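Local coordinates for protein polysaccharide deacetylase (Ammonifex degensii, PDB 4WCJ) that probably removes N-acetyl groups from poly-beta-1,6-N-acetyl-D-glucosamine, as a zinc-binding family 4 carbohydrate esterase built on a beta/alpha barrel, at residues V153-L161 and F182-L193; T201-F210 and L219-L230. One frame throughout, in Å; residues are numbered along the deposited sequence.

Overall arrangement
Both contacts lie in the later half of the barrel sheet and follow one another along the chain, neither nested nor crossed. Interaction 1 comes first: strand 152-156 and the zinc-binding turn after it are met by helix 179-197, closing a loop of 20 intervening residues. That helix leads through a short connection into strand 203-205, where interaction 2 begins; its 8-residue loop, mostly helix 213-221, returns the chain to strand 226-229 alongside. The two contacts touch, their centres about 10 Å apart. H157 ND1 hydrogen-bonds to A205 O, Q222 NE2 to A183 O, and L156 and Y203 pair through their backbones, tying the zinc ligand to strand 203-205, and helix 179-197 to the turn that follows helix 213-221.

Interaction 1 of 2, residues V153-L161 and F182-L193; sequences VVGLHTYDL and FAEDTARGTACL. With ZN (zinc ion), chain B.
Y159 lays one face of its ring over the side chain of R188, whose CD sits 3.5 Å from the ring centroid in a CH-pi contact. Extended from CG to NE, the arginine carries its guanidinium on over the tyrosine's rim, the two planes only 8° apart. The CG of Y159 stands anti to the backbone N (chi1 -180°), which swings the ring obliquely across the helix, so that CE1 reaches C192 SG at 4.2 Å. At the edge of the ring the carboxylate of D185 grips the turn with both oxygens: Y159 N donates to OD1 at 2.8 Å, 29° out of the carboxylate plane, and D160 N meets the syn lone pair of D185 OD2 at 2.9 Å. L161 packs its CD1 against D185 CB at 3.6 Å. A leucine at Y159 would probably leave the R188 chain without its flat partner and free to swing. G189, where a CB would clash with L156 CD2, makes room for the leucine, its CA lying 3.6 Å from L156 CD1, while L193 CD1 meets L156 CB. On the far side of the turn H157 NE2 binds zinc at 2.1 Å, and D99 and H162 complete the protein ligands. Helix 179-197 thus holds, from behind, the loop that carries two histidines of the Asp-His-His zinc site of family 4 carbohydrate esterases.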
loop_
_atom_site.group_PDB
_atom_site.type_symbol
_atom_site.label_atom_id
_atom_site.label_comp_id
_atom_site.label_asym_id
_atom_site.label_seq_id
_atom_site.Cartn_x
_atom_site.Cartn_y
_atom_site.Cartn_z
ATOM N N VAL A 153 8.140 3.446 -4.448
ATOM C CA VAL A 153 8.336 2.056 -4.836
ATOM C C VAL A 153 6.957 1.516 -5.222
ATOM O O VAL A 153 5.994 1.707 -4.482
ATOM C CB VAL A 153 8.947 1.206 -3.701
ATOM C CG1 VAL A 153 9.093 -0.263 -4.130
ATOM C CG2 VAL A 153 10.301 1.777 -3.277
ATOM N N VAL A 154 6.855 0.894 -6.389
ATOM C CA VAL A 154 5.574 0.358 -6.830
ATOM C C VAL A 154 5.409 -1.128 -6.477
ATOM O O VAL A 154 6.302 -1.946 -6.732
ATOM C CB VAL A 154 5.389 0.532 -8.347
ATOM C CG1 VAL A 154 4.045 -0.033 -8.795
ATOM C CG2 VAL A 154 5.498 2.003 -8.718
ATOM N N GLY A 155 4.243 -1.458 -5.905
ATOM C CA GLY A 155 3.886 -2.839 -5.631
ATOM C C GLY A 155 2.679 -3.218 -6.469
ATOM O O GLY A 155 2.126 -2.380 -7.177
ATOM N N LEU A 156 2.281 -4.487 -6.402
ATOM C CA LEU A 156 1.163 -4.972 -7.214
ATOM C C LEU A 156 -0.128 -5.102 -6.389
ATOM O O LEU A 156 -0.107 -5.562 -5.248
ATOM C CB LEU A 156 1.532 -6.316 -7.860
ATOM C CG LEU A 156 0.527 -6.939 -8.841
ATOM C CD1 LEU A 156 0.360 -6.097 -10.100
ATOM C CD2 LEU A 156 0.942 -8.366 -9.200
ATOM N N HIS A 157 -1.239 -4.693 -6.998
ATOM C CA HIS A 157 -2.570 -4.690 -6.392
ATOM C C HIS A 157 -3.473 -5.491 -7.338
ATOM O O HIS A 157 -4.549 -5.047 -7.711
ATOM C CB HIS A 157 -3.057 -3.240 -6.212
ATOM C CG HIS A 157 -4.143 -3.047 -5.193
ATOM N ND1 HIS A 157 -4.194 -3.735 -3.999
ATOM C CD2 HIS A 157 -5.201 -2.196 -5.176
ATOM C CE1 HIS A 157 -5.242 -3.335 -3.303
ATOM N NE2 HIS A 157 -5.869 -2.397 -3.994
ATOM N N THR A 158 -3.001 -6.690 -7.698
ATOM C CA THR A 158 -3.456 -7.491 -8.857
ATOM C C THR A 158 -3.213 -6.774 -10.185
ATOM O O THR A 158 -2.942 -5.568 -10.218
ATOM C CB THR A 158 -4.974 -7.905 -8.800
ATOM O OG1 THR A 158 -5.814 -6.803 -9.180
ATOM C CG2 THR A 158 -5.361 -8.421 -7.430
ATOM N N TYR A 159 -3.280 -7.533 -11.280
ATOM C CA TYR A 159 -3.302 -6.940 -12.620
ATOM C C TYR A 159 -4.689 -6.382 -12.952
ATOM O O TYR A 159 -4.846 -5.200 -13.288
ATOM C CB TYR A 159 -2.894 -7.965 -13.688
ATOM C CG TYR A 159 -2.895 -7.394 -15.096
ATOM C CD1 TYR A 159 -1.798 -6.695 -15.581
ATOM C CD2 TYR A 159 -3.994 -7.545 -15.931
ATOM C CE1 TYR A 159 -1.799 -6.164 -16.858
ATOM C CE2 TYR A 159 -3.998 -7.015 -17.215
ATOM C CZ TYR A 159 -2.896 -6.324 -17.665
ATOM O OH TYR A 159 -2.890 -5.792 -18.934
ATOM N N ASP A 160 -5.698 -7.239 -12.884
ATOM C CA ASP A 160 -7.073 -6.797 -13.127
ATOM C C ASP A 160 -8.066 -7.733 -12.444
ATOM O O ASP A 160 -8.933 -8.338 -13.089
ATOM C CB ASP A 160 -7.347 -6.707 -14.631
ATOM C CG ASP A 160 -8.686 -6.050 -14.952
ATOM O OD1 ASP A 160 -9.184 -5.244 -14.131
ATOM O OD2 ASP A 160 -9.239 -6.350 -16.030
ATOM N N LEU A 161 -7.942 -7.841 -11.126
ATOM C CA LEU A 161 -8.839 -8.683 -10.343
ATOM C C LEU A 161 -9.388 -7.926 -9.137
ATOM O O LEU A 161 -9.767 -8.527 -8.137
ATOM C CB LEU A 161 -8.122 -9.967 -9.886
ATOM C CG LEU A 161 -8.129 -11.142 -10.863
ATOM C CD1 LEU A 161 -7.507 -12.379 -10.230
ATOM C CD2 LEU A 161 -9.547 -11.456 -11.330
ATOM N N PHE A 182 -6.028 -16.515 -10.155
ATOM C CA PHE A 182 -5.266 -15.605 -9.304
ATOM C C PHE A 182 -3.775 -15.699 -9.590
ATOM O O PHE A 182 -3.060 -14.692 -9.577
ATOM C CB PHE A 182 -5.517 -15.890 -7.824
ATOM C CG PHE A 182 -4.734 -14.999 -6.904
ATOM C CD1 PHE A 182 -5.149 -13.696 -6.669
ATOM C CD2 PHE A 182 -3.578 -15.453 -6.288
ATOM C CE1 PHE A 182 -4.430 -12.863 -5.831
ATOM C CE2 PHE A 182 -2.859 -14.635 -5.449
ATOM C CZ PHE A 182 -3.280 -13.326 -5.222
ATOM N N ALA A 183 -3.311 -16.919 -9.838
ATOM C CA ALA A 183 -1.904 -17.147 -10.125
ATOM C C ALA A 183 -1.523 -16.490 -11.447
ATOM O O ALA A 183 -0.470 -15.859 -11.550
ATOM C CB ALA A 183 -1.599 -18.630 -10.155
ATOM N N GLU A 184 -2.387 -16.637 -12.450
ATOM C CA GLU A 184 -2.101 -16.123 -13.785
ATOM C C GLU A 184 -2.113 -14.598 -13.786
ATOM O O GLU A 184 -1.255 -13.957 -14.398
ATOM C CB GLU A 184 -3.105 -16.678 -14.798
ATOM C CG GLU A 184 -2.733 -18.074 -15.296
ATOM C CD GLU A 184 -3.931 -18.901 -15.732
ATOM O OE1 GLU A 184 -5.084 -18.471 -15.491
ATOM O OE2 GLU A 184 -3.711 -19.989 -16.315
ATOM N N ASP A 185 -3.084 -14.031 -13.081
ATOM C CA ASP A 185 -3.202 -12.580 -12.957
ATOM C C ASP A 185 -1.989 -11.986 -12.256
ATOM O O ASP A 185 -1.459 -10.954 -12.670
ATOM C CB ASP A 185 -4.477 -12.232 -12.195
ATOM C CG ASP A 185 -4.669 -10.744 -12.021
ATOM O OD1 ASP A 185 -4.160 -10.201 -11.020
ATOM O OD2 ASP A 185 -5.344 -10.130 -12.873
ATOM N N THR A 186 -1.556 -12.640 -11.186
ATOM C CA THR A 186 -0.386 -12.188 -10.433
ATOM C C THR A 186 0.873 -12.228 -11.283
ATOM O O THR A 186 1.675 -11.296 -11.250
ATOM C CB THR A 186 -0.181 -13.028 -9.149
ATOM O OG1 THR A 186 -1.371 -12.968 -8.353
ATOM C CG2 THR A 186 0.978 -12.479 -8.332
ATOM N N ALA A 187 1.041 -13.291 -12.063
ATOM C CA ALA A 187 2.212 -13.412 -12.929
ATOM C C ALA A 187 2.177 -12.349 -14.015
ATOM O O ALA A 187 3.208 -11.801 -14.392
ATOM C CB ALA A 187 2.291 -14.799 -13.548
ATOM N N ARG A 188 0.981 -12.057 -14.515
ATOM C CA ARG A 188 0.828 -11.020 -15.527
ATOM C C ARG A 188 1.179 -9.669 -14.923
ATOM O O ARG A 188 1.868 -8.850 -15.539
ATOM C CB ARG A 188 -0.593 -11.018 -16.093
ATOM C CG ARG A 188 -0.835 -9.961 -17.169
ATOM C CD ARG A 188 -2.240 -10.058 -17.754
ATOM N NE ARG A 188 -2.350 -9.372 -19.041
ATOM C CZ ARG A 188 -3.449 -9.359 -19.790
ATOM N NH1 ARG A 188 -4.543 -9.989 -19.383
ATOM N NH2 ARG A 188 -3.455 -8.716 -20.950
ATOM N N GLY A 189 0.711 -9.445 -13.701
ATOM C CA GLY A 189 0.959 -8.193 -13.011
ATOM C C GLY A 189 2.453 -7.979 -12.815
ATOM O O GLY A 189 2.970 -6.894 -13.082
ATOM N N THR A 190 3.158 -9.009 -12.360
ATOM C CA THR A 190 4.591 -8.836 -12.109
ATOM C C THR A 190 5.350 -8.603 -13.416
ATOM O O THR A 190 6.265 -7.769 -13.474
ATOM C CB THR A 190 5.196 -10.040 -11.354
ATOM O OG1 THR A 190 5.082 -11.231 -12.144
ATOM C CG2 THR A 190 4.477 -10.234 -10.042
ATOM N N ALA A 191 4.958 -9.326 -14.462
ATOM C CA ALA A 191 5.603 -9.195 -15.769
ATOM C C ALA A 191 5.414 -7.775 -16.291
ATOM O O ALA A 191 6.344 -7.160 -16.821
ATOM C CB ALA A 191 5.034 -10.197 -16.758
ATOM N N CYS A 192 4.201 -7.262 -16.124
ATOM C CA CYS A 192 3.854 -5.942 -16.617
ATOM C C CYS A 192 4.653 -4.851 -15.903
ATOM O O CYS A 192 5.170 -3.932 -16.544
ATOM C CB CYS A 192 2.353 -5.697 -16.461
ATOM S SG CYS A 192 1.825 -4.103 -17.087
ATOM N N LEU A 193 4.769 -4.957 -14.582
ATOM C CA LEU A 193 5.538 -3.976 -13.812
ATOM C C LEU A 193 7.017 -4.058 -14.169
ATOM O O LEU A 193 7.716 -3.047 -14.199
ATOM C CB LEU A 193 5.350 -4.194 -12.309
ATOM C CG LEU A 193 3.983 -3.802 -11.763
ATOM C CD1 LEU A 193 3.894 -4.111 -10.273
ATOM C CD2 LEU A 193 3.725 -2.341 -12.040
HETATM ZN ZN ZN B . -7.687 -1.287 -3.782
HETATM O O HOH W 1 -9.366 0.113 -3.283
HETATM O O HOH W 2 -7.410 -0.849 -1.536
#

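Interaction 2 of 2, residues T201-F210 and L219-L230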
loop_
_atom_site.group_PDB
_atom_site.type_symbol
_atom_site.label_atom_id
_atom_site.label_comp_id
_atom_site.label_asym_id
_atom_site.label_seq_id
_atom_site.Cartn_x
_atom_site.Cartn_y
_atom_site.Cartn_z
ATOM N N THR A 201 9.104 -7.149 -8.664
ATOM C CA THR A 201 8.115 -6.646 -7.714
ATOM C C THR A 201 8.149 -7.429 -6.405
ATOM O O THR A 201 7.738 -8.585 -6.362
ATOM C CB THR A 201 6.692 -6.717 -8.303
ATOM O OG1 THR A 201 6.686 -6.122 -9.605
ATOM C CG2 THR A 201 5.683 -6.009 -7.397
ATOM N N ARG A 202 8.617 -6.800 -5.331
ATOM C CA ARG A 202 8.719 -7.500 -4.048
ATOM C C ARG A 202 7.422 -7.485 -3.226
ATOM O O ARG A 202 7.210 -8.351 -2.361
ATOM C CB ARG A 202 9.850 -6.889 -3.213
ATOM C CG ARG A 202 11.229 -7.030 -3.828
ATOM C CD ARG A 202 12.317 -6.445 -2.927
ATOM N NE ARG A 202 12.679 -7.323 -1.816
ATOM C CZ ARG A 202 13.472 -8.386 -1.931
ATOM N NH1 ARG A 202 13.765 -9.124 -0.865
ATOM N NH2 ARG A 202 13.975 -8.718 -3.114
ATOM N N TYR A 203 6.538 -6.524 -3.493
ATOM C CA TYR A 203 5.445 -6.255 -2.562
ATOM C C TYR A 203 4.057 -6.365 -3.175
ATOM O O TYR A 203 3.816 -5.876 -4.276
ATOM C CB TYR A 203 5.634 -4.862 -1.962
ATOM C CG TYR A 203 7.034 -4.663 -1.440
ATOM C CD1 TYR A 203 7.597 -5.584 -0.573
ATOM C CD2 TYR A 203 7.803 -3.576 -1.832
ATOM C CE1 TYR A 203 8.886 -5.431 -0.095
ATOM C CE2 TYR A 203 9.085 -3.413 -1.359
ATOM C CZ TYR A 203 9.624 -4.342 -0.491
ATOM O OH TYR A 203 10.918 -4.177 -0.024
ATOM N N PHE A 204 3.134 -6.975 -2.428
ATOM C CA PHE A 204 1.765 -7.170 -2.896
ATOM C C PHE A 204 0.751 -6.737 -1.841
ATOM O O PHE A 204 0.952 -6.968 -0.648
ATOM C CB PHE A 204 1.535 -8.648 -3.260
ATOM C CG PHE A 204 0.189 -8.923 -3.886
ATOM C CD1 PHE A 204 -0.937 -9.152 -3.097
ATOM C CD2 PHE A 204 0.059 -8.996 -5.261
ATOM C CE1 PHE A 204 -2.157 -9.410 -3.674
ATOM C CE2 PHE A 204 -1.168 -9.258 -5.842
ATOM C CZ PHE A 204 -2.273 -9.459 -5.054
ATOM N N ALA A 205 -0.336 -6.113 -2.290
ATOM C CA ALA A 205 -1.450 -5.740 -1.407
ATOM C C ALA A 205 -2.747 -6.342 -1.920
ATOM O O ALA A 205 -3.103 -6.172 -3.090
ATOM C CB ALA A 205 -1.578 -4.230 -1.298
ATOM N N TYR A 206 -3.449 -7.050 -1.041
ATOM C CA TYR A 206 -4.740 -7.639 -1.391
ATOM C C TYR A 206 -5.813 -6.577 -1.545
ATOM O O TYR A 206 -6.027 -5.782 -0.629
ATOM C CB TYR A 206 -5.198 -8.628 -0.320
ATOM C CG TYR A 206 -4.505 -9.976 -0.302
ATOM C CD1 TYR A 206 -4.594 -10.844 -1.387
ATOM C CD2 TYR A 206 -3.797 -10.398 0.815
ATOM C CE1 TYR A 206 -3.975 -12.079 -1.370
ATOM C CE2 TYR A 206 -3.178 -11.641 0.841
ATOM C CZ TYR A 206 -3.269 -12.475 -0.253
ATOM O OH TYR A 206 -2.663 -13.715 -0.223
ATOM N N PRO A 207 -6.503 -6.569 -2.693
ATOM C CA PRO A 207 -7.713 -5.748 -2.774
ATOM C C PRO A 207 -8.715 -6.227 -1.728
ATOM O O PRO A 207 -8.845 -7.443 -1.516
ATOM C CB PRO A 207 -8.217 -5.990 -4.197
ATOM C CG PRO A 207 -7.005 -6.464 -4.954
ATOM C CD PRO A 207 -6.217 -7.268 -3.954
ATOM N N TYR A 208 -9.356 -5.269 -1.062
ATOM C CA TYR A 208 -10.346 -5.493 -0.001
ATOM C C TYR A 208 -9.689 -6.039 1.270
ATOM O O TYR A 208 -10.357 -6.262 2.271
ATOM C CB TYR A 208 -11.484 -6.405 -0.495
ATOM C CG TYR A 208 -12.040 -5.941 -1.822
ATOM C CD1 TYR A 208 -12.787 -4.766 -1.920
ATOM C CD2 TYR A 208 -11.781 -6.651 -2.984
ATOM C CE1 TYR A 208 -13.270 -4.324 -3.147
ATOM C CE2 TYR A 208 -12.266 -6.220 -4.208
ATOM C CZ TYR A 208 -13.000 -5.064 -4.283
ATOM O OH TYR A 208 -13.459 -4.669 -5.513
ATOM N N GLY A 209 -8.371 -6.224 1.233
ATOM C CA GLY A 209 -7.593 -6.348 2.453
ATOM C C GLY A 209 -7.186 -7.713 2.963
ATOM O O GLY A 209 -6.430 -7.799 3.934
ATOM N N PHE A 210 -7.674 -8.784 2.346
ATOM C CA PHE A 210 -7.429 -10.118 2.905
ATOM C C PHE A 210 -7.219 -11.210 1.877
ATOM O O PHE A 210 -7.658 -11.103 0.741
ATOM C CB PHE A 210 -8.581 -10.495 3.836
ATOM C CG PHE A 210 -8.798 -9.491 4.922
ATOM C CD1 PHE A 210 -7.993 -9.494 6.049
ATOM C CD2 PHE A 210 -9.747 -8.489 4.778
ATOM C CE1 PHE A 210 -8.161 -8.545 7.040
ATOM C CE2 PHE A 210 -9.920 -7.536 5.759
ATOM C CZ PHE A 210 -9.127 -7.562 6.894
ATOM N N LEU A 219 1.475 -16.205 -3.858
ATOM C CA LEU A 219 2.372 -15.050 -3.757
ATOM C C LEU A 219 3.794 -15.446 -3.350
ATOM O O LEU A 219 4.774 -14.927 -3.899
ATOM C CB LEU A 219 1.816 -14.029 -2.765
ATOM C CG LEU A 219 0.467 -13.429 -3.162
ATOM C CD1 LEU A 219 -0.048 -12.493 -2.073
ATOM C CD2 LEU A 219 0.574 -12.717 -4.504
ATOM N N ARG A 220 3.920 -16.365 -2.395
ATOM C CA ARG A 220 5.243 -16.757 -1.932
ATOM C C ARG A 220 6.029 -17.392 -3.071
ATOM O O ARG A 220 7.191 -17.038 -3.310
ATOM C CB ARG A 220 5.160 -17.728 -0.754
ATOM C CG ARG A 220 6.502 -17.981 -0.074
ATOM C CD ARG A 220 6.451 -19.193 0.848
ATOM N NE ARG A 220 6.221 -20.429 0.104
ATOM C CZ ARG A 220 7.181 -21.152 -0.466
ATOM N NH1 ARG A 220 8.451 -20.764 -0.389
ATOM N NH2 ARG A 220 6.871 -22.263 -1.119
ATOM N N THR A 221 5.394 -18.319 -3.781
ATOM C CA THR A 221 6.080 -19.038 -4.849
ATOM C C THR A 221 6.376 -18.126 -6.030
ATOM O O THR A 221 7.272 -18.408 -6.822
ATOM C CB THR A 221 5.272 -20.263 -5.341
ATOM O OG1 THR A 221 4.092 -19.828 -6.029
ATOM C CG2 THR A 221 4.883 -21.149 -4.174
ATOM N N GLN A 222 5.640 -17.023 -6.145
ATOM C CA GLN A 222 5.920 -16.059 -7.201
ATOM C C GLN A 222 6.888 -14.973 -6.739
ATOM O O GLN A 222 7.079 -13.969 -7.426
ATOM C CB GLN A 222 4.628 -15.442 -7.722
ATOM C CG GLN A 222 3.861 -16.395 -8.608
ATOM C CD GLN A 222 2.766 -15.721 -9.388
ATOM O OE1 GLN A 222 2.869 -14.545 -9.730
ATOM N NE2 GLN A 222 1.695 -16.460 -9.669
ATOM N N GLY A 223 7.492 -15.178 -5.574
ATOM C CA GLY A 223 8.631 -14.381 -5.159
ATOM C C GLY A 223 8.385 -13.137 -4.327
ATOM O O GLY A 223 9.317 -12.372 -4.089
ATOM N N PHE A 224 7.155 -12.921 -3.876
ATOM C CA PHE A 224 6.864 -11.744 -3.065
ATOM C C PHE A 224 7.477 -11.856 -1.668
ATOM O O PHE A 224 7.457 -12.924 -1.038
ATOM C CB PHE A 224 5.350 -11.508 -2.999
ATOM C CG PHE A 224 4.790 -10.984 -4.284
ATOM C CD1 PHE A 224 4.825 -9.624 -4.559
ATOM C CD2 PHE A 224 4.287 -11.850 -5.245
ATOM C CE1 PHE A 224 4.343 -9.128 -5.757
ATOM C CE2 PHE A 224 3.788 -11.359 -6.442
ATOM C CZ PHE A 224 3.824 -9.993 -6.698
ATOM N N SER A 225 8.051 -10.745 -1.206
ATOM C CA SER A 225 8.715 -10.679 0.090
ATOM C C SER A 225 7.794 -10.167 1.194
ATOM O O SER A 225 7.998 -10.467 2.371
ATOM C CB SER A 225 9.946 -9.782 -0.005
ATOM O OG SER A 225 10.815 -10.238 -1.025
ATOM N N LEU A 226 6.804 -9.366 0.811
ATOM C CA LEU A 226 5.816 -8.851 1.750
ATOM C C LEU A 226 4.436 -8.847 1.133
ATOM O O LEU A 226 4.263 -8.487 -0.037
ATOM C CB LEU A 226 6.160 -7.438 2.215
ATOM C CG LEU A 226 7.421 -7.252 3.056
ATOM C CD1 LEU A 226 7.682 -5.765 3.254
ATOM C CD2 LEU A 226 7.335 -7.980 4.402
ATOM N N VAL A 227 3.466 -9.232 1.950
ATOM C CA VAL A 227 2.064 -9.290 1.571
ATOM C C VAL A 227 1.293 -8.407 2.546
ATOM O O VAL A 227 1.329 -8.631 3.756
ATOM C CB VAL A 227 1.539 -10.733 1.602
ATOM C CG1 VAL A 227 0.061 -10.774 1.240
ATOM C CG2 VAL A 227 2.372 -11.621 0.664
ATOM N N PHE A 228 0.632 -7.380 2.022
ATOM C CA PHE A 228 -0.010 -6.373 2.866
ATOM C C PHE A 228 -1.517 -6.549 2.965
ATOM O O PHE A 228 -2.194 -6.742 1.955
ATOM C CB PHE A 228 0.273 -4.973 2.339
ATOM C CG PHE A 228 1.709 -4.556 2.452
ATOM C CD1 PHE A 228 2.668 -5.068 1.588
ATOM C CD2 PHE A 228 2.095 -3.633 3.406
ATOM C CE1 PHE A 228 3.991 -4.671 1.681
ATOM C CE2 PHE A 228 3.416 -3.227 3.504
ATOM C CZ PHE A 228 4.364 -3.750 2.638
ATOM N N THR A 229 -2.018 -6.454 4.191
ATOM C CA THR A 229 -3.436 -6.608 4.493
ATOM C C THR A 229 -3.997 -5.315 5.071
ATOM O O THR A 229 -3.271 -4.340 5.210
ATOM C CB THR A 229 -3.661 -7.748 5.499
ATOM O OG1 THR A 229 -3.231 -7.340 6.807
ATOM C CG2 THR A 229 -2.879 -8.996 5.104
ATOM N N LEU A 230 -5.281 -5.321 5.434
ATOM C CA LEU A 230 -5.888 -4.188 6.139
ATOM C C LEU A 230 -6.217 -4.577 7.585
ATOM O O LEU A 230 -7.195 -4.103 8.172
ATOM C CB LEU A 230 -7.145 -3.697 5.409
ATOM C CG LEU A 230 -6.875 -3.002 4.070
ATOM C CD1 LEU A 230 -8.166 -2.665 3.333
ATOM C CD2 LEU A 230 -6.017 -1.750 4.277
HETATM O O HOH W 3 -4.536 -5.106 1.659
#
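Strands 203-205 and 226-229 run parallel, their axes 4.7 Å apart at closest approach and crossing at -21°, with F204 N bonded to L226 O and F204 O accepting from F228 N at 2.7 Å. Y206 N continues the ladder to F228 O, and a water donates to both F228 O and Y206 O. On one face of the sheet Y203 lies alongside L226, its CE1 3.6 Å from L226 CD1, and its hydroxyl reaches E79. On the other face the chi1 of F204 (-174°) turns CG away from the backbone N and lays the ring under L219, whose CD2 sits 3.9 Å from the ring centroid. The edge of this ring points at the face of F224 in a T-shaped pair, planes at 74°. L219 belongs to helix 213-221, the crossover of a beta-alpha-beta unit, which G223 ends in a Schellman motif before F224 turns back to the sheet. L219 CD1 also touches Y206 OH at 3.4 Å, a hydroxyl bonded to D216 and T215, and V227 CG1 meets Y206 CE2 at 3.4 Å. Beyond the strands L230 N bonds to G209 O, close to where Y208 brings its ring against the zinc ligand H162.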